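Local coordinates for C2 domain protein (Scophthalmus maximus, PDB 3W56) that binds calcium ions through a C2 domain, probably to engage phospholipid membranes, and may belong to a pore-forming protein family, at residues D82-E87 with L123-T128; V48-A53 with F73-A78. One frame throughout, in Å; residues are numbered along the deposited sequence.

Contact 1. Residues D82-E87 with L123-T128; sequences DILRLE and LHYMYT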
loop_
_atom_site.group_PDB
_atom_site.type_symbol
_atom_site.label_atom_id
_atom_site.label_comp_id
_atom_site.label_asym_id
_atom_site.label_seq_id
_atom_site.Cartn_x
_atom_site.Cartn_y
_atom_site.Cartn_z
ATOM N N ASP A 82 -12.974 7.516 -5.196
ATOM C CA ASP A 82 -11.836 8.135 -4.616
ATOM C C ASP A 82 -10.631 7.349 -5.150
ATOM O O ASP A 82 -10.724 6.127 -5.470
ATOM C CB ASP A 82 -11.839 7.934 -3.119
ATOM C CG ASP A 82 -12.779 8.894 -2.368
ATOM O OD1 ASP A 82 -13.217 9.937 -2.936
ATOM O OD2 ASP A 82 -13.018 8.622 -1.161
ATOM N N ILE A 83 -9.499 8.021 -5.155
ATOM C CA ILE A 83 -8.284 7.428 -5.655
ATOM C C ILE A 83 -7.504 6.917 -4.461
ATOM O O ILE A 83 -6.987 7.701 -3.649
ATOM C CB ILE A 83 -7.439 8.408 -6.455
ATOM C CG1 ILE A 83 -8.238 8.839 -7.694
ATOM C CG2 ILE A 83 -6.146 7.721 -6.890
ATOM C CD1 ILE A 83 -8.828 7.666 -8.430
ATOM N N LEU A 84 -7.441 5.584 -4.382
ATOM C CA LEU A 84 -6.570 4.849 -3.448
ATOM C C LEU A 84 -5.179 4.885 -4.063
ATOM O O LEU A 84 -4.972 4.465 -5.193
ATOM C CB LEU A 84 -7.070 3.376 -3.197
ATOM C CG LEU A 84 -6.075 2.464 -2.462
ATOM C CD1 LEU A 84 -5.984 2.832 -0.970
ATOM C CD2 LEU A 84 -6.491 0.989 -2.610
ATOM N N ARG A 85 -4.234 5.474 -3.355
ATOM C CA ARG A 85 -2.856 5.516 -3.783
ATOM C C ARG A 85 -1.925 4.833 -2.748
ATOM O O ARG A 85 -1.923 5.125 -1.505
ATOM C CB ARG A 85 -2.462 7.011 -4.012
ATOM C CG ARG A 85 -1.009 7.229 -4.192
ATOM C CD ARG A 85 -0.709 8.719 -4.083
ATOM N NE ARG A 85 0.704 9.017 -4.287
ATOM C CZ ARG A 85 1.240 9.306 -5.473
ATOM N NH1 ARG A 85 0.470 9.325 -6.561
ATOM N NH2 ARG A 85 2.545 9.594 -5.580
ATOM N N LEU A 86 -1.098 3.949 -3.276
ATOM C CA LEU A 86 -0.214 3.127 -2.469
ATOM C C LEU A 86 1.177 3.419 -2.937
ATOM O O LEU A 86 1.492 3.364 -4.104
ATOM C CB LEU A 86 -0.549 1.637 -2.602
ATOM C CG LEU A 86 -1.947 1.238 -2.185
ATOM C CD1 LEU A 86 -2.158 -0.310 -2.236
ATOM C CD2 LEU A 86 -2.314 1.670 -0.797
ATOM N N GLU A 87 2.032 3.762 -2.000
ATOM C CA GLU A 87 3.414 3.878 -2.361
ATOM C C GLU A 87 4.213 2.881 -1.540
ATOM O O GLU A 87 4.055 2.821 -0.300
ATOM C CB GLU A 87 3.914 5.300 -2.143
ATOM C CG GLU A 87 3.068 6.353 -2.799
ATOM C CD GLU A 87 3.487 7.739 -2.388
ATOM O OE1 GLU A 87 4.478 7.843 -1.624
ATOM O OE2 GLU A 87 2.798 8.706 -2.794
ATOM N N LEU A 123 3.373 -5.548 -5.321
ATOM C CA LEU A 123 2.654 -5.369 -4.044
ATOM C C LEU A 123 1.254 -5.935 -4.324
ATOM O O LEU A 123 0.556 -5.527 -5.302
ATOM C CB LEU A 123 2.487 -3.870 -3.783
ATOM C CG LEU A 123 1.542 -3.506 -2.618
ATOM C CD1 LEU A 123 2.033 -3.899 -1.165
ATOM C CD2 LEU A 123 1.268 -1.943 -2.651
ATOM N N HIS A 124 0.777 -6.834 -3.458
ATOM C CA HIS A 124 -0.573 -7.361 -3.544
ATOM C C HIS A 124 -1.349 -6.821 -2.367
ATOM O O HIS A 124 -0.763 -6.593 -1.320
ATOM C CB HIS A 124 -0.560 -8.900 -3.429
ATOM C CG HIS A 124 0.340 -9.580 -4.413
ATOM N ND1 HIS A 124 -0.020 -9.728 -5.729
ATOM C CD2 HIS A 124 1.565 -10.151 -4.283
ATOM C CE1 HIS A 124 0.954 -10.338 -6.390
ATOM N NE2 HIS A 124 1.923 -10.618 -5.542
ATOM N N TYR A 125 -2.605 -6.540 -2.577
ATOM C CA TYR A 125 -3.405 -5.938 -1.494
ATOM C C TYR A 125 -4.854 -6.211 -1.762
ATOM O O TYR A 125 -5.287 -6.603 -2.866
ATOM C CB TYR A 125 -3.128 -4.439 -1.420
ATOM C CG TYR A 125 -3.539 -3.662 -2.662
ATOM C CD1 TYR A 125 -4.793 -2.983 -2.687
ATOM C CD2 TYR A 125 -2.707 -3.571 -3.779
ATOM C CE1 TYR A 125 -5.172 -2.222 -3.763
ATOM C CE2 TYR A 125 -3.096 -2.794 -4.915
ATOM C CZ TYR A 125 -4.348 -2.126 -4.887
ATOM O OH TYR A 125 -4.776 -1.334 -5.953
ATOM N N MET A 126 -5.661 -5.986 -0.740
ATOM C CA MET A 126 -7.073 -6.159 -0.844
ATOM C C MET A 126 -7.667 -4.875 -0.311
ATOM O O MET A 126 -7.073 -4.190 0.532
ATOM C CB MET A 126 -7.591 -7.338 -0.013
ATOM C CG MET A 126 -7.219 -8.611 -0.683
ATOM S SD MET A 126 -7.989 -9.979 0.169
ATOM C CE MET A 126 -9.743 -9.626 -0.058
ATOM N N TYR A 127 -8.839 -4.569 -0.821
ATOM C CA TYR A 127 -9.622 -3.546 -0.091
ATOM C C TYR A 127 -11.063 -3.863 -0.142
ATOM O O TYR A 127 -11.563 -4.541 -1.038
ATOM C CB TYR A 127 -9.325 -2.120 -0.621
ATOM C CG TYR A 127 -10.039 -1.808 -1.906
ATOM C CD1 TYR A 127 -11.342 -1.280 -1.903
ATOM C CD2 TYR A 127 -9.427 -2.047 -3.136
ATOM C CE1 TYR A 127 -11.995 -0.994 -3.135
ATOM C CE2 TYR A 127 -10.048 -1.765 -4.331
ATOM C CZ TYR A 127 -11.337 -1.243 -4.318
ATOM O OH TYR A 127 -11.918 -1.000 -5.555
ATOM N N THR A 128 -11.773 -3.381 0.873
ATOM C CA THR A 128 -13.227 -3.462 0.945
ATOM C C THR A 128 -13.810 -2.042 1.080
ATOM O O THR A 128 -13.406 -1.300 1.984
ATOM C CB THR A 128 -13.662 -4.341 2.136
ATOM O OG1 THR A 128 -13.341 -5.720 1.836
ATOM C CG2 THR A 128 -15.173 -4.268 2.310
#
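The Tyr125 ring takes the CD1 methyl of Leu86 squarely over one face: the carbon stands 3.5 Å from the ring centroid, only 6° off the normal, a nearly ideal CH-pi contact. Leu84 reaches the same ring obliquely, its CD2 lying 3.7 Å from Tyr125 CE1; Leu84 CD2 also lies 4.3 Å from Tyr127 CD2, a looser oblique approach. Leu86 CD1 serves a second partner as well, meeting the CD2 methyl of Leu123 at 3.8 Å. The ring of Tyr125 reaches this place because its CG sits between the backbone N and the carbonyl carbon (chi1 63°), while its hydroxyl is held by Arg104 NE. Replacing Tyr125 by an alanine would probably leave a gap beneath Leu86 CD1 and deprive Arg104 of its hydroxyl partner. On the other side of strand 83-87, Arg85 NE and NH2 both bond to Glu87 OE2, the NE bond of 2.6 Å using the lone pair anti to the other oxygen and lying near the guanidinium plane. No hydrogen bond joins the two segments; their axes stay 10.0 Å apart at 145°, as expected for facing sheets of the C2 beta-sandwich. Strand 83-90 runs between 44-50 and 97-105 in one sheet, and strand 122-130 between 22-32 and 109-116 in the other.

Contact 2. Residues V48-A53 with F73-A78; sequences VFCGSA and FSHFKA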
loop_
_atom_site.group_PDB
_atom_site.type_symbol
_atom_site.label_atom_id
_atom_site.label_comp_id
_atom_site.label_asym_id
_atom_site.label_seq_id
_atom_site.Cartn_x
_atom_site.Cartn_y
_atom_site.Cartn_z
ATOM N N VAL A 48 -0.120 4.967 2.366
ATOM C CA VAL A 48 -1.521 4.775 1.990
ATOM C C VAL A 48 -2.254 6.089 2.040
ATOM O O VAL A 48 -2.336 6.768 3.119
ATOM C CB VAL A 48 -2.276 3.820 2.946
ATOM C CG1 VAL A 48 -3.667 3.540 2.492
ATOM C CG2 VAL A 48 -1.495 2.504 3.049
ATOM N N PHE A 49 -2.788 6.432 0.880
ATOM C CA PHE A 49 -3.636 7.620 0.738
ATOM C C PHE A 49 -4.990 7.219 0.189
ATOM O O PHE A 49 -5.112 6.334 -0.676
ATOM C CB PHE A 49 -3.005 8.626 -0.238
ATOM C CG PHE A 49 -1.584 8.994 0.105
ATOM C CD1 PHE A 49 -1.301 10.140 0.835
ATOM C CD2 PHE A 49 -0.541 8.161 -0.279
ATOM C CE1 PHE A 49 0.037 10.462 1.146
ATOM C CE2 PHE A 49 0.793 8.461 -0.009
ATOM C CZ PHE A 49 1.084 9.629 0.733
ATOM N N CYS A 50 -6.023 7.869 0.689
ATOM C CA CYS A 50 -7.317 7.738 0.062
ATOM C C CYS A 50 -7.740 9.119 -0.384
ATOM O O CYS A 50 -8.072 9.970 0.476
ATOM C CB CYS A 50 -8.358 7.202 1.047
ATOM S SG CYS A 50 -9.903 6.910 0.176
ATOM N N GLY A 51 -7.766 9.341 -1.696
ATOM C CA GLY A 51 -7.932 10.702 -2.195
ATOM C C GLY A 51 -6.867 11.605 -1.581
ATOM O O GLY A 51 -5.666 11.377 -1.738
ATOM N N SER A 52 -7.301 12.640 -0.855
ATOM C CA SER A 52 -6.361 13.614 -0.290
ATOM C C SER A 52 -6.069 13.338 1.197
ATOM O O SER A 52 -5.402 14.120 1.869
ATOM C CB SER A 52 -6.943 15.049 -0.422
ATOM O OG SER A 52 -8.250 15.121 0.141
ATOM N N ALA A 53 -6.596 12.239 1.712
ATOM C CA ALA A 53 -6.330 11.858 3.093
ATOM C C ALA A 53 -5.144 10.885 3.183
ATOM O O ALA A 53 -5.166 9.794 2.603
ATOM C CB ALA A 53 -7.560 11.246 3.700
ATOM N N PHE A 73 -5.680 -0.433 7.233
ATOM C CA PHE A 73 -5.942 0.999 7.209
ATOM C C PHE A 73 -7.401 1.179 6.925
ATOM O O PHE A 73 -7.970 0.589 5.982
ATOM C CB PHE A 73 -5.071 1.699 6.129
ATOM C CG PHE A 73 -3.583 1.539 6.354
ATOM C CD1 PHE A 73 -2.889 2.495 7.125
ATOM C CD2 PHE A 73 -2.876 0.409 5.862
ATOM C CE1 PHE A 73 -1.562 2.392 7.369
ATOM C CE2 PHE A 73 -1.504 0.312 6.098
ATOM C CZ PHE A 73 -0.833 1.279 6.885
ATOM N N SER A 74 -8.060 2.023 7.726
ATOM C CA SER A 74 -9.439 2.254 7.427
ATOM C C SER A 74 -9.624 3.779 7.330
ATOM O O SER A 74 -8.922 4.598 7.994
ATOM C CB SER A 74 -10.391 1.571 8.457
ATOM O OG SER A 74 -10.825 0.226 8.076
ATOM N N HIS A 75 -10.517 4.132 6.425
ATOM C CA HIS A 75 -10.926 5.546 6.252
ATOM C C HIS A 75 -12.446 5.569 6.256
ATOM O O HIS A 75 -13.167 4.897 5.477
ATOM C CB HIS A 75 -10.357 6.143 4.967
ATOM C CG HIS A 75 -10.625 7.625 4.824
ATOM N ND1 HIS A 75 -10.564 8.508 5.891
ATOM C CD2 HIS A 75 -10.919 8.376 3.734
ATOM C CE1 HIS A 75 -10.829 9.735 5.464
ATOM N NE2 HIS A 75 -11.018 9.689 4.154
ATOM N N PHE A 76 -13.005 6.402 7.159
ATOM C CA PHE A 76 -14.477 6.287 7.295
ATOM C C PHE A 76 -15.258 7.374 6.537
ATOM O O PHE A 76 -16.479 7.421 6.662
ATOM C CB PHE A 76 -14.878 6.221 8.765
ATOM C CG PHE A 76 -14.411 4.978 9.434
ATOM C CD1 PHE A 76 -15.197 3.847 9.428
ATOM C CD2 PHE A 76 -13.146 4.954 10.037
ATOM C CE1 PHE A 76 -14.747 2.688 10.024
ATOM C CE2 PHE A 76 -12.661 3.800 10.635
ATOM C CZ PHE A 76 -13.486 2.662 10.634
ATOM N N LYS A 77 -14.548 8.112 5.661
ATOM C CA LYS A 77 -15.097 9.205 4.855
ATOM C C LYS A 77 -14.818 8.918 3.395
ATOM O O LYS A 77 -14.797 9.803 2.518
ATOM C CB LYS A 77 -14.411 10.526 5.208
ATOM C CG LYS A 77 -14.685 10.995 6.618
ATOM C CD LYS A 77 -14.731 12.510 6.604
ATOM C CE LYS A 77 -13.380 13.116 6.777
ATOM N NZ LYS A 77 -13.426 14.539 6.229
ATOM N N ALA A 78 -14.552 7.672 3.131
ATOM C CA ALA A 78 -14.285 7.316 1.742
ATOM C C ALA A 78 -15.542 7.432 0.884
ATOM O O ALA A 78 -16.687 7.344 1.346
ATOM C CB ALA A 78 -13.715 5.917 1.681
#
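Val48 lays its CG2 methyl over one face of the Phe73 ring, 3.8 Å from the centroid and 14° off the normal, displaced a little toward the rim at CD2 and CE2. The valine torsion explains the choice of branch: with CG1 anti to the backbone N (chi1 -175°), CG2 lies anti to the carbonyl carbon, and it is this methyl that meets the phenyl group. Farther along, His75 carries its imidazole out with CG anti to the backbone N (chi1 -174°), which lays the ring against Cys50 and Ala53 together. Its CD2 corner lies 3.9 Å from Cys50 CB, with the sulfur at the ring edge, and the neighbouring NE2 lies 3.8 Å from Ala53 CB, whose methyl approaches the ring obliquely, an off-centre CH-pi contact. The backbone N of Lys77 sits over the centre of one imidazole face, where the chain turns the corner at 76 and 77. These two segments belong to opposite sheets of the C2 beta-sandwich: 48-50 ends a strand of one, and 73-75 forms part of an outermost strand of the other. A type II' beta turn from Cys50 to Ala53 reverses the first chain, closed by paired backbone bonds, Cys50 N to Ala53 O at 2.8 Å and Ala53 N to Cys50 O at 3.0 Å. The turn places Cys50 and Ala53 side by side against the histidine. Beyond it, Cys50 SG touches the methyl of Ala78, with 4.2 Å from SG to CB, while Leu55 of strand 53-57 packs on Val48, Cys50 and His75.

Overall arrangement
Both contacts bridge the two four-stranded antiparallel sheets of the C2 sandwich, and their centres lie about 10 Å apart. Contact 1 is the more central, about 5 Å from the centre of the chain, against about 12 Å for contact 2. Contact 2, 48-53 with 73-78, is complete in the sequence before contact 1, 82-87 with 123-128, begins. Strands 44-50 and 83-90 are neighbours in one sheet, where Arg85 O and Phe49 N form a probable backbone hydrogen bond of 2.9 Å. In the other sheet strand 22-32 lies between 73-78 and 122-130. Together the contacts join the sheets in the interior and at an outermost strand, away from the calcium-binding residues.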